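Local coordinates for protein bacillaene synthase decarboxylase PksI (Bacillus subtilis, PDB 4Q1K) that catalyses decarboxylation of a carrier-tethered 3-methylglutaconyl group to a 3-methylcrotonyl moiety during biosynthesis of the polyketide antibiotic bacillaene, at residues N66-L74 against A212-L223. The protein carries 1 engineered substitution. Numbering follows the deposited sequence. Where two conformers were deposited one is given.
Sequences NPKYKAVIL and AQELAEKPRNSL
In this crotonase-fold subunit, the turn between helices 201-215 and 220-252 closes against the loop leading into strand 71-75, and Lys-70 and Arg-220 carry the junction, each reaching from its own segment to the other, the two side chains crossing obliquely. Lys-70 is extended beyond CG, and its ammonium is shared by two carbonyls of the interhelical turn: NZ donates to Ala-216 O (3.0 Å) and to Lys-218 O (2.9 Å). The first bond comes from above the carbonyl plane, 36° out of it, rather than on a lone pair. Along the way the methylene chain of Lys-70 passes the CB of Ala-216 and the Arg-220 side chain, with CG 3.9 Å from Arg-220 CB, while the CD1 methyl of Leu-223 lies against Lys-70 CB.

Arg-220, in the first turn of the second helix, holds CG anti to its own N (chi1 -174°) and stays extended to NE, which directs the guanidinium back onto the loop. NE gives a bent hydrogen bond to Tyr-69 O (2.7 Å, N-H...O 140°) at the edge of the group, tilted somewhat out of its plane. Pro-67 O sits over one guanidinium face, 3.2 Å above the plane, and its angle to NE is too poor for a hydrogen bond. NH2 pairs with Glu-113 in a salt bridge and donates to a water that also lies within hydrogen-bonding distance of Asn-66 O.

Deeper in, Ala-71 CB meets Ala-212 CB at 4.0 Å, and the CD1 of Ile-73 touches the same methyl, seating the first helix on the sheet. Two cationic side chains thus bind three backbone carbonyls, tying loop and turn through main-chain acceptors, and Glu-113 probably offsets the charge of Arg-220.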
loop_
_atom_site.group_PDB
_atom_site.type_symbol
_atom_site.label_atom_id
_atom_site.label_comp_id
_atom_site.label_asym_id
_atom_site.label_seq_id
_atom_site.Cartn_x
_atom_site.Cartn_y
_atom_site.Cartn_z
ATOM N N ASN B 66 22.926 -21.460 -15.189
ATOM C CA ASN B 66 23.884 -20.611 -15.899
ATOM C C ASN B 66 23.961 -19.305 -15.171
ATOM O O ASN B 66 23.384 -18.322 -15.622
ATOM C CB ASN B 66 23.510 -20.470 -17.392
ATOM C CG ASN B 66 23.665 -21.802 -18.151
ATOM O OD1 ASN B 66 22.716 -22.623 -18.264
ATOM N ND2 ASN B 66 24.895 -22.083 -18.594
ATOM N N PRO B 67 24.692 -19.293 -14.025
ATOM C CA PRO B 67 24.597 -18.148 -13.094
ATOM C C PRO B 67 25.467 -16.977 -13.500
ATOM O O PRO B 67 26.279 -16.549 -12.713
ATOM C CB PRO B 67 25.074 -18.734 -11.730
ATOM C CG PRO B 67 25.985 -19.915 -12.116
ATOM C CD PRO B 67 25.473 -20.429 -13.436
ATOM N N LYS B 68 25.270 -16.423 -14.701
ATOM C CA LYS B 68 26.038 -15.287 -15.191
ATOM C C LYS B 68 25.153 -14.112 -15.470
ATOM O O LYS B 68 25.677 -13.065 -15.708
ATOM C CB LYS B 68 26.738 -15.603 -16.521
ATOM C CG LYS B 68 25.833 -15.922 -17.677
ATOM C CD LYS B 68 26.728 -15.877 -18.926
ATOM C CE LYS B 68 25.928 -15.765 -20.214
ATOM N NZ LYS B 68 26.873 -15.587 -21.346
ATOM N N TYR B 69 23.809 -14.318 -15.452
ATOM C CA TYR B 69 22.890 -13.280 -15.845
ATOM C C TYR B 69 22.612 -12.399 -14.629
ATOM O O TYR B 69 22.670 -12.837 -13.496
ATOM C CB TYR B 69 21.564 -13.764 -16.405
ATOM C CG TYR B 69 21.807 -14.501 -17.682
ATOM C CD1 TYR B 69 22.272 -13.822 -18.814
ATOM C CD2 TYR B 69 21.722 -15.892 -17.707
ATOM C CE1 TYR B 69 22.556 -14.519 -19.979
ATOM C CE2 TYR B 69 21.969 -16.585 -18.879
ATOM C CZ TYR B 69 22.403 -15.872 -19.996
ATOM O OH TYR B 69 22.652 -16.544 -21.172
ATOM N N LYS B 70 22.347 -11.131 -14.904
ATOM C CA LYS B 70 21.966 -10.160 -13.865
ATOM C C LYS B 70 20.461 -9.805 -13.861
ATOM O O LYS B 70 19.914 -9.316 -12.816
ATOM C CB LYS B 70 22.785 -8.839 -14.083
ATOM C CG LYS B 70 24.281 -9.061 -13.624
ATOM C CD LYS B 70 25.176 -7.924 -14.118
ATOM C CE LYS B 70 26.639 -8.154 -13.677
ATOM N NZ LYS B 70 27.309 -6.873 -14.073
ATOM N N ALA B 71 19.814 -9.988 -15.018
ATOM C CA ALA B 71 18.383 -9.644 -15.092
ATOM C C ALA B 71 17.749 -10.540 -16.111
ATOM O O ALA B 71 18.342 -10.833 -17.155
ATOM C CB ALA B 71 18.197 -8.174 -15.583
ATOM N N VAL B 72 16.492 -10.862 -15.851
ATOM C CA VAL B 72 15.704 -11.619 -16.774
ATOM C C VAL B 72 14.508 -10.780 -17.235
ATOM O O VAL B 72 13.878 -10.103 -16.396
ATOM C CB VAL B 72 15.075 -12.870 -16.061
ATOM C CG1 VAL B 72 14.122 -13.614 -17.013
ATOM C CG2 VAL B 72 16.179 -13.757 -15.397
ATOM N N ILE B 73 14.219 -10.785 -18.544
ATOM C CA ILE B 73 12.989 -10.146 -19.052
ATOM C C ILE B 73 12.049 -11.278 -19.512
ATOM O O ILE B 73 12.404 -12.014 -20.401
ATOM C CB ILE B 73 13.289 -9.234 -20.257
ATOM C CG1 ILE B 73 14.307 -8.111 -19.885
ATOM C CG2 ILE B 73 11.983 -8.653 -20.842
ATOM C CD1 ILE B 73 14.858 -7.366 -21.121
ATOM N N LEU B 74 10.888 -11.343 -18.883
ATOM C CA LEU B 74 9.820 -12.325 -19.189
ATOM C C LEU B 74 8.757 -11.553 -19.996
ATOM O O LEU B 74 8.250 -10.510 -19.540
ATOM C CB LEU B 74 9.181 -12.929 -17.922
ATOM C CG LEU B 74 7.959 -13.822 -18.104
ATOM C CD1 LEU B 74 8.447 -15.070 -18.920
ATOM C CD2 LEU B 74 7.499 -14.265 -16.723
ATOM N N ALA B 212 16.694 -3.372 -17.722
ATOM C CA ALA B 212 17.613 -4.534 -17.508
ATOM C C ALA B 212 19.069 -4.107 -17.709
ATOM O O ALA B 212 19.959 -4.622 -17.023
ATOM C CB ALA B 212 17.303 -5.659 -18.499
ATOM N N GLN B 213 19.308 -3.208 -18.683
ATOM C CA GLN B 213 20.659 -2.663 -18.850
ATOM C C GLN B 213 21.105 -1.924 -17.625
ATOM O O GLN B 213 22.278 -2.043 -17.251
ATOM C CB GLN B 213 20.698 -1.691 -20.030
ATOM C CG GLN B 213 20.597 -2.510 -21.321
ATOM C CD GLN B 213 20.420 -1.675 -22.571
ATOM O OE1 GLN B 213 19.643 -0.768 -22.583
ATOM N NE2 GLN B 213 21.131 -2.028 -23.665
ATOM N N GLU B 214 20.213 -1.139 -17.031
ATOM C CA GLU B 214 20.553 -0.465 -15.741
ATOM C C GLU B 214 20.852 -1.460 -14.619
ATOM O O GLU B 214 21.819 -1.309 -13.891
ATOM C CB GLU B 214 19.499 0.595 -15.381
ATOM C CG GLU B 214 19.502 1.672 -16.452
ATOM C CD GLU B 214 18.289 2.620 -16.312
ATOM O OE1 GLU B 214 17.607 2.525 -15.292
ATOM O OE2 GLU B 214 17.951 3.405 -17.213
ATOM N N LEU B 215 20.037 -2.506 -14.485
ATOM C CA LEU B 215 20.296 -3.469 -13.453
ATOM C C LEU B 215 21.655 -4.141 -13.684
ATOM O O LEU B 215 22.349 -4.460 -12.717
ATOM C CB LEU B 215 19.178 -4.521 -13.449
ATOM C CG LEU B 215 17.855 -4.042 -12.817
ATOM C CD1 LEU B 215 16.724 -5.003 -13.221
ATOM C CD2 LEU B 215 17.996 -3.897 -11.271
ATOM N N ALA B 216 21.948 -4.430 -14.952
ATOM C CA ALA B 216 23.226 -5.077 -15.288
ATOM C C ALA B 216 24.447 -4.245 -15.058
ATOM O O ALA B 216 25.574 -4.704 -15.227
ATOM C CB ALA B 216 23.217 -5.639 -16.756
ATOM N N GLU B 217 24.269 -2.975 -14.693
ATOM C CA GLU B 217 25.428 -2.219 -14.207
ATOM C C GLU B 217 25.922 -2.599 -12.816
ATOM O O GLU B 217 27.028 -2.219 -12.483
ATOM C CB GLU B 217 25.084 -0.741 -14.200
ATOM C CG GLU B 217 24.871 -0.267 -15.635
ATOM C CD GLU B 217 24.330 1.162 -15.673
ATOM O OE1 GLU B 217 24.172 1.818 -14.616
ATOM O OE2 GLU B 217 24.069 1.621 -16.787
ATOM N N LYS B 218 25.136 -3.376 -12.039
ATOM C CA LYS B 218 25.492 -3.772 -10.661
ATOM C C LYS B 218 26.246 -5.112 -10.688
ATOM O O LYS B 218 26.076 -5.845 -11.658
ATOM C CB LYS B 218 24.196 -4.079 -9.889
ATOM C CG LYS B 218 23.527 -2.777 -9.366
ATOM C CD LYS B 218 23.113 -1.877 -10.556
ATOM C CE LYS B 218 22.102 -0.789 -10.222
ATOM N NZ LYS B 218 21.709 0.089 -11.368
ATOM N N PRO B 219 26.985 -5.433 -9.627
ATOM C CA PRO B 219 27.545 -6.773 -9.474
ATOM C C PRO B 219 26.420 -7.758 -9.266
ATOM O O PRO B 219 25.463 -7.465 -8.523
ATOM C CB PRO B 219 28.424 -6.698 -8.192
ATOM C CG PRO B 219 28.549 -5.230 -7.917
ATOM C CD PRO B 219 27.329 -4.547 -8.487
ATOM N N ARG B 220 26.494 -8.889 -9.980
ATOM C CA ARG B 220 25.486 -9.916 -9.815
ATOM C C ARG B 220 25.301 -10.394 -8.356
ATOM O O ARG B 220 24.174 -10.551 -7.901
ATOM C CB ARG B 220 25.882 -11.122 -10.674
ATOM C CG ARG B 220 24.779 -12.193 -10.662
ATOM C CD ARG B 220 25.206 -13.428 -11.458
ATOM N NE ARG B 220 24.081 -14.340 -11.721
ATOM C CZ ARG B 220 23.756 -15.332 -10.904
ATOM N NH1 ARG B 220 24.490 -15.532 -9.819
ATOM N NH2 ARG B 220 22.772 -16.152 -11.199
ATOM N N ASN B 221 26.401 -10.599 -7.620
ATOM C CA ASN B 221 26.299 -11.029 -6.224
ATOM C C ASN B 221 25.523 -10.000 -5.353
ATOM O O ASN B 221 24.814 -10.378 -4.426
ATOM C CB ASN B 221 27.707 -11.309 -5.677
ATOM C CG ASN B 221 28.337 -12.545 -6.322
ATOM O OD1 ASN B 221 27.641 -13.431 -6.803
ATOM N ND2 ASN B 221 29.647 -12.612 -6.319
ATOM N N SER B 222 25.648 -8.727 -5.689
ATOM C CA SER B 222 24.886 -7.708 -4.889
ATOM C C SER B 222 23.383 -7.840 -5.243
ATOM O O SER B 222 22.553 -7.722 -4.379
ATOM C CB SER B 222 25.331 -6.286 -5.278
ATOM O OG SER B 222 26.658 -6.111 -4.789
ATOM N N LEU B 223 23.073 -8.019 -6.522
ATOM C CA LEU B 223 21.658 -8.187 -6.968
ATOM C C LEU B 223 21.088 -9.433 -6.313
ATOM O O LEU B 223 19.943 -9.400 -5.885
ATOM C CB LEU B 223 21.612 -8.342 -8.523
ATOM C CG LEU B 223 21.915 -7.021 -9.243
ATOM C CD1 LEU B 223 22.052 -7.288 -10.749
ATOM C CD2 LEU B 223 20.836 -5.943 -9.016
HETATM O O HOH W 1 21.679 -16.488 -14.096
#